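Local atomic coordinates of putative chromatin binding protein (Chaetomium thermophilum, PDB entry 6QP0), a protein that acts as a tRNA-dependent ATPase required for tRNA modification by Elongator, this chain being its N-terminal P-loop NTPase part. Residues Pro3-Thr16 with Leu121-Tyr134. Sequence-based numbering, arbitrary orientation.
With MG (magnesium ion), chain D; ADP (adenosine-5'-diphosphate), chain B; AF3 (aluminum fluoride), chain C.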
loop_
_atom_site.group_PDB
_atom_site.type_symbol
_atom_site.label_atom_id
_atom_site.label_comp_id
_atom_site.label_asym_id
_atom_site.label_seq_id
_atom_site.Cartn_x
_atom_site.Cartn_y
_atom_site.Cartn_z
ATOM N N PRO A 3 -13.533 5.333 4.036
ATOM C CA PRO A 3 -12.918 4.003 4.093
ATOM C C PRO A 3 -11.433 4.005 3.766
ATOM O O PRO A 3 -10.968 4.850 3.004
ATOM C CB PRO A 3 -13.701 3.217 3.035
ATOM C CG PRO A 3 -15.052 3.843 3.042
ATOM C CD PRO A 3 -14.844 5.309 3.358
ATOM N N LEU A 4 -10.704 3.054 4.342
ATOM C CA LEU A 4 -9.273 2.909 4.119
ATOM C C LEU A 4 -9.003 1.569 3.452
ATOM O O LEU A 4 -9.550 0.541 3.866
ATOM C CB LEU A 4 -8.496 3.012 5.433
ATOM C CG LEU A 4 -6.975 2.882 5.322
ATOM C CD1 LEU A 4 -6.394 4.029 4.510
ATOM C CD2 LEU A 4 -6.342 2.816 6.703
ATOM N N ILE A 5 -8.166 1.586 2.422
ATOM C CA ILE A 5 -7.759 0.384 1.706
ATOM C C ILE A 5 -6.240 0.324 1.780
ATOM O O ILE A 5 -5.547 1.100 1.109
ATOM C CB ILE A 5 -8.243 0.386 0.250
ATOM C CG1 ILE A 5 -9.772 0.393 0.205
ATOM C CG2 ILE A 5 -7.685 -0.821 -0.492
ATOM C CD1 ILE A 5 -10.343 0.748 -1.152
ATOM N N VAL A 6 -5.723 -0.588 2.597
ATOM C CA VAL A 6 -4.286 -0.719 2.803
ATOM C C VAL A 6 -3.738 -1.649 1.727
ATOM O O VAL A 6 -3.986 -2.857 1.748
ATOM C CB VAL A 6 -3.963 -1.245 4.205
ATOM C CG1 VAL A 6 -2.458 -1.219 4.445
ATOM C CG2 VAL A 6 -4.693 -0.434 5.261
ATOM N N VAL A 7 -3.005 -1.083 0.778
ATOM C CA VAL A 7 -2.254 -1.880 -0.182
ATOM C C VAL A 7 -0.971 -2.358 0.485
ATOM O O VAL A 7 -0.398 -1.675 1.341
ATOM C CB VAL A 7 -1.960 -1.069 -1.458
ATOM C CG1 VAL A 7 -1.066 -1.859 -2.400
ATOM C CG2 VAL A 7 -3.258 -0.678 -2.145
ATOM N N THR A 8 -0.522 -3.549 0.102
ATOM C CA THR A 8 0.675 -4.123 0.699
ATOM C C THR A 8 1.293 -5.108 -0.283
ATOM O O THR A 8 0.592 -5.727 -1.086
ATOM C CB THR A 8 0.367 -4.820 2.029
ATOM O OG1 THR A 8 1.569 -5.394 2.558
ATOM C CG2 THR A 8 -0.681 -5.911 1.840
ATOM N N GLY A 9 2.608 -5.239 -0.204
ATOM C CA GLY A 9 3.316 -6.133 -1.093
ATOM C C GLY A 9 4.808 -5.921 -0.974
ATOM O O GLY A 9 5.286 -5.063 -0.227
ATOM N N LEU A 10 5.536 -6.731 -1.728
ATOM C CA LEU A 10 6.985 -6.652 -1.754
ATOM C C LEU A 10 7.427 -5.442 -2.563
ATOM O O LEU A 10 6.641 -4.834 -3.291
ATOM C CB LEU A 10 7.563 -7.933 -2.344
ATOM C CG LEU A 10 7.394 -9.203 -1.511
ATOM C CD1 LEU A 10 7.973 -10.392 -2.256
ATOM C CD2 LEU A 10 8.055 -9.046 -0.153
ATOM N N PRO A 11 8.696 -5.060 -2.450
ATOM C CA PRO A 11 9.230 -4.021 -3.338
ATOM C C PRO A 11 9.090 -4.434 -4.796
ATOM O O PRO A 11 9.443 -5.551 -5.180
ATOM C CB PRO A 11 10.700 -3.913 -2.914
ATOM C CG PRO A 11 10.738 -4.458 -1.524
ATOM C CD PRO A 11 9.693 -5.522 -1.467
ATOM N N SER A 12 8.568 -3.518 -5.611
ATOM C CA SER A 12 8.410 -3.745 -7.047
ATOM C C SER A 12 7.521 -4.956 -7.321
ATOM O O SER A 12 7.772 -5.744 -8.237
ATOM C CB SER A 12 9.772 -3.906 -7.732
ATOM O OG SER A 12 10.837 -3.669 -6.827
ATOM N N SER A 13 6.462 -5.099 -6.529
ATOM C CA SER A 13 5.522 -6.201 -6.672
ATOM C C SER A 13 4.252 -5.805 -7.415
ATOM O O SER A 13 3.384 -6.658 -7.624
ATOM C CB SER A 13 5.156 -6.763 -5.294
ATOM O OG SER A 13 4.547 -5.773 -4.483
ATOM N N GLY A 14 4.123 -4.546 -7.814
ATOM C CA GLY A 14 2.957 -4.087 -8.535
ATOM C C GLY A 14 1.948 -3.310 -7.719
ATOM O O GLY A 14 0.799 -3.181 -8.157
ATOM N N LYS A 15 2.337 -2.789 -6.554
ATOM C CA LYS A 15 1.412 -2.016 -5.733
ATOM C C LYS A 15 0.867 -0.819 -6.503
ATOM O O LYS A 15 -0.350 -0.644 -6.631
ATOM C CB LYS A 15 2.113 -1.557 -4.452
ATOM C CG LYS A 15 2.476 -2.683 -3.497
ATOM C CD LYS A 15 3.233 -2.161 -2.282
ATOM C CE LYS A 15 4.734 -2.373 -2.418
ATOM N NZ LYS A 15 5.290 -1.762 -3.656
ATOM N N THR A 16 1.764 0.024 -7.025
ATOM C CA THR A 16 1.328 1.230 -7.720
ATOM C C THR A 16 0.455 0.883 -8.920
ATOM O O THR A 16 -0.553 1.550 -9.179
ATOM C CB THR A 16 2.541 2.051 -8.162
ATOM O OG1 THR A 16 3.416 2.263 -7.046
ATOM C CG2 THR A 16 2.102 3.396 -8.718
ATOM N N LEU A 121 -8.883 10.706 5.602
ATOM C CA LEU A 121 -9.661 9.499 5.855
ATOM C C LEU A 121 -10.889 9.814 6.700
ATOM O O LEU A 121 -10.798 10.504 7.720
ATOM C CB LEU A 121 -8.798 8.445 6.552
ATOM C CG LEU A 121 -9.496 7.129 6.902
ATOM C CD1 LEU A 121 -9.985 6.414 5.648
ATOM C CD2 LEU A 121 -8.570 6.229 7.706
ATOM N N GLY A 122 -12.038 9.300 6.269
ATOM C CA GLY A 122 -13.279 9.478 6.981
ATOM C C GLY A 122 -14.371 8.579 6.443
ATOM O O GLY A 122 -14.183 7.855 5.460
ATOM N N PRO A 123 -15.543 8.604 7.083
ATOM C CA PRO A 123 -16.649 7.757 6.608
ATOM C C PRO A 123 -17.015 7.986 5.153
ATOM O O PRO A 123 -17.403 7.032 4.465
ATOM C CB PRO A 123 -17.806 8.137 7.546
ATOM C CG PRO A 123 -17.139 8.616 8.789
ATOM C CD PRO A 123 -15.880 9.310 8.335
ATOM N N LYS A 124 -16.910 9.219 4.659
ATOM C CA LYS A 124 -17.270 9.543 3.287
ATOM C C LYS A 124 -16.055 9.698 2.380
ATOM O O LYS A 124 -16.199 10.150 1.240
ATOM C CB LYS A 124 -18.106 10.827 3.253
ATOM C CG LYS A 124 -19.347 10.789 4.137
ATOM N N ASP A 125 -14.869 9.328 2.855
ATOM C CA ASP A 125 -13.628 9.510 2.109
ATOM C C ASP A 125 -12.928 8.165 1.978
ATOM O O ASP A 125 -12.480 7.591 2.977
ATOM C CB ASP A 125 -12.721 10.530 2.798
ATOM C CG ASP A 125 -13.309 11.923 2.789
ATOM O OD1 ASP A 125 -14.246 12.179 3.573
ATOM O OD2 ASP A 125 -12.839 12.755 1.987
ATOM N N ILE A 126 -12.828 7.671 0.750
ATOM C CA ILE A 126 -12.129 6.423 0.468
ATOM C C ILE A 126 -10.666 6.746 0.206
ATOM O O ILE A 126 -10.346 7.580 -0.648
ATOM C CB ILE A 126 -12.762 5.697 -0.729
ATOM C CG1 ILE A 126 -14.239 5.406 -0.447
ATOM C CG2 ILE A 126 -12.009 4.404 -1.022
ATOM C CD1 ILE A 126 -15.011 4.915 -1.648
ATOM N N VAL A 127 -9.776 6.084 0.943
ATOM C CA VAL A 127 -8.347 6.369 0.906
ATOM C C VAL A 127 -7.607 5.109 0.481
ATOM O O VAL A 127 -7.777 4.046 1.090
ATOM C CB VAL A 127 -7.837 6.863 2.273
ATOM C CG1 VAL A 127 -6.324 7.022 2.258
ATOM C CG2 VAL A 127 -8.511 8.175 2.648
ATOM N N ILE A 128 -6.785 5.236 -0.558
ATOM C CA ILE A 128 -5.922 4.159 -1.027
ATOM C C ILE A 128 -4.502 4.466 -0.574
ATOM O O ILE A 128 -3.910 5.463 -1.004
ATOM C CB ILE A 128 -5.979 4.015 -2.556
ATOM C CG1 ILE A 128 -7.405 3.729 -3.024
ATOM C CG2 ILE A 128 -5.028 2.921 -3.013
ATOM C CD1 ILE A 128 -7.590 3.875 -4.521
ATOM N N LEU A 129 -3.945 3.608 0.276
ATOM C CA LEU A 129 -2.586 3.777 0.786
ATOM C C LEU A 129 -1.676 2.820 0.019
ATOM O O LEU A 129 -1.614 1.626 0.320
ATOM C CB LEU A 129 -2.532 3.530 2.289
ATOM C CG LEU A 129 -1.210 3.873 2.978
ATOM C CD1 LEU A 129 -0.912 5.356 2.856
ATOM C CD2 LEU A 129 -1.230 3.453 4.440
ATOM N N ASP A 130 -0.975 3.355 -0.979
ATOM C CA ASP A 130 -0.055 2.580 -1.812
ATOM C C ASP A 130 1.333 2.673 -1.194
ATOM O O ASP A 130 2.096 3.606 -1.453
ATOM C CB ASP A 130 -0.079 3.097 -3.246
ATOM C CG ASP A 130 1.044 2.532 -4.102
ATOM O OD1 ASP A 130 1.745 1.600 -3.659
ATOM O OD2 ASP A 130 1.228 3.034 -5.231
ATOM N N SER A 131 1.667 1.687 -0.365
ATOM C CA SER A 131 2.988 1.613 0.238
ATOM C C SER A 131 3.252 0.170 0.638
ATOM O O SER A 131 2.330 -0.647 0.719
ATOM C CB SER A 131 3.111 2.541 1.450
ATOM O OG SER A 131 4.407 2.461 2.018
ATOM N N LEU A 132 4.528 -0.134 0.885
ATOM C CA LEU A 132 4.907 -1.481 1.297
ATOM C C LEU A 132 4.006 -1.981 2.422
ATOM O O LEU A 132 3.496 -3.106 2.370
ATOM C CB LEU A 132 6.375 -1.501 1.726
ATOM C CG LEU A 132 7.395 -1.242 0.612
ATOM C CD1 LEU A 132 8.759 -0.902 1.195
ATOM C CD2 LEU A 132 7.507 -2.447 -0.315
ATOM N N ASN A 133 3.786 -1.148 3.438
ATOM C CA ASN A 133 2.891 -1.471 4.550
ATOM C C ASN A 133 3.088 -2.916 5.002
ATOM O O ASN A 133 2.140 -3.686 5.163
ATOM C CB ASN A 133 1.435 -1.210 4.161
ATOM C CG ASN A 133 1.167 0.254 3.846
ATOM O OD1 ASN A 133 1.774 1.148 4.437
ATOM N ND2 ASN A 133 0.253 0.504 2.913
ATOM N N TYR A 134 4.351 -3.274 5.223
ATOM C CA TYR A 134 4.757 -4.664 5.355
ATOM C C TYR A 134 4.852 -5.149 6.794
ATOM O O TYR A 134 5.228 -6.306 7.014
ATOM C CB TYR A 134 6.112 -4.873 4.665
ATOM C CG TYR A 134 7.270 -4.216 5.385
ATOM C CD1 TYR A 134 7.619 -2.896 5.126
ATOM C CD2 TYR A 134 8.017 -4.918 6.321
ATOM C CE1 TYR A 134 8.677 -2.295 5.783
ATOM C CE2 TYR A 134 9.073 -4.327 6.981
ATOM C CZ TYR A 134 9.400 -3.017 6.710
ATOM O OH TYR A 134 10.456 -2.436 7.371
HETATM MG MG MG D . 4.145 1.871 -5.206
HETATM P PB ADP B . 5.702 -1.012 -7.036
HETATM O O1B ADP B . 5.367 0.459 -7.154
HETATM O O2B ADP B . 7.081 -1.175 -6.461
HETATM O O3B ADP B . 4.707 -1.696 -6.131
HETATM P PA ADP B . 4.905 -1.118 -9.856
HETATM O O1A ADP B . 5.479 0.236 -10.196
HETATM O O2A ADP B . 3.421 -1.000 -9.584
HETATM O O3A ADP B . 5.680 -1.725 -8.531
HETATM O "O5'" ADP B . 5.180 -2.157 -11.122
HETATM C "C5'" ADP B . 6.500 -2.629 -11.307
HETATM C "C4'" ADP B . 6.703 -3.024 -12.628
HETATM O "O4'" ADP B . 6.079 -4.378 -12.870
HETATM C "C3'" ADP B . 5.975 -2.022 -13.647
HETATM O "O3'" ADP B . 6.801 -1.863 -14.890
HETATM C "C2'" ADP B . 4.892 -2.558 -13.918
HETATM O "O2'" ADP B . 4.543 -2.286 -15.332
HETATM C "C1'" ADP B . 5.079 -4.193 -13.685
HETATM N N9 ADP B . 3.893 -4.711 -13.093
HETATM C C8 ADP B . 3.300 -4.493 -11.920
HETATM N N7 ADP B . 2.198 -5.251 -11.890
HETATM C C5 ADP B . 2.129 -5.929 -13.049
HETATM C C6 ADP B . 1.209 -6.836 -13.531
HETATM N N6 ADP B . -0.021 -7.598 -13.342
HETATM N N1 ADP B . 1.366 -7.374 -14.727
HETATM C C2 ADP B . 2.434 -7.034 -15.487
HETATM N N3 ADP B . 3.342 -6.143 -15.022
HETATM C C4 ADP B . 3.181 -5.595 -13.802
HETATM AL AL AF3 C . 7.608 0.767 -5.584
HETATM F F1 AF3 C . 6.160 1.655 -5.387
HETATM F F2 AF3 C . 8.545 0.977 -6.998
HETATM F F3 AF3 C . 7.863 -0.634 -4.642
HETATM O O HOH W 1 5.095 3.894 -5.789
#
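The carboxamide of Asn133 meets strand 4-9 through its nitrogen and on one face. ND2 donates to Val7 O, which lies close to the amide plane (2.8 Å, 157° at the hydrogen), and methyl CG1 of Val6 sits obliquely above that plane, 3.6 Å from ND2. Because OD1 accepts from Trp138, both ends of the amide are held and its rotation is fixed. The second flat group, the Asp130 carboxylate, presents OD2 to Thr16 OG1 at 2.9 Å, and Tyr75 binds the same oxygen. Lys15 CB lies off one face, near OD1; the magnesium ion is displaced toward the opposite face, 2.9 Å from OD1, long for direct coordination beside the 2.0 Å from Thr16 OG1 to the metal.

Lys15 crosses the end of the strand pair. Bent at its third and fourth torsions (chi3 -100°), it runs past Ser131 O, rests CE on Leu132 CD2 at 3.5 Å, and brings NZ into hydrogen bonds with ADP O3B and AF3 F3. A methionine here would probably leave that phosphate oxygen and the fluorine of the aluminium fluoride without their shared cationic donor, weakening the grip on the transition-state analogue. Leu132 CD2 also packs on the ring of Pro11.

Behind the site the strands run parallel, 9° apart, joined by four backbone hydrogen bonds from Val127 N to Pro3 O through to Val7 N to Leu129 O. On one face Leu4 CD1 meets Val127 CG1 at 3.7 Å, beneath helices 106-120 and 136-148; on the other, Ile5 CD1 touches Ile126 CG2. Thus two neighbouring central strands of a parallel sheet deliver the P-loop (Walker A) between Gly9 and Thr16 and, from the adjacent strand, an aspartate to the magnesium site, the arrangement characteristic of P-loop NTPases.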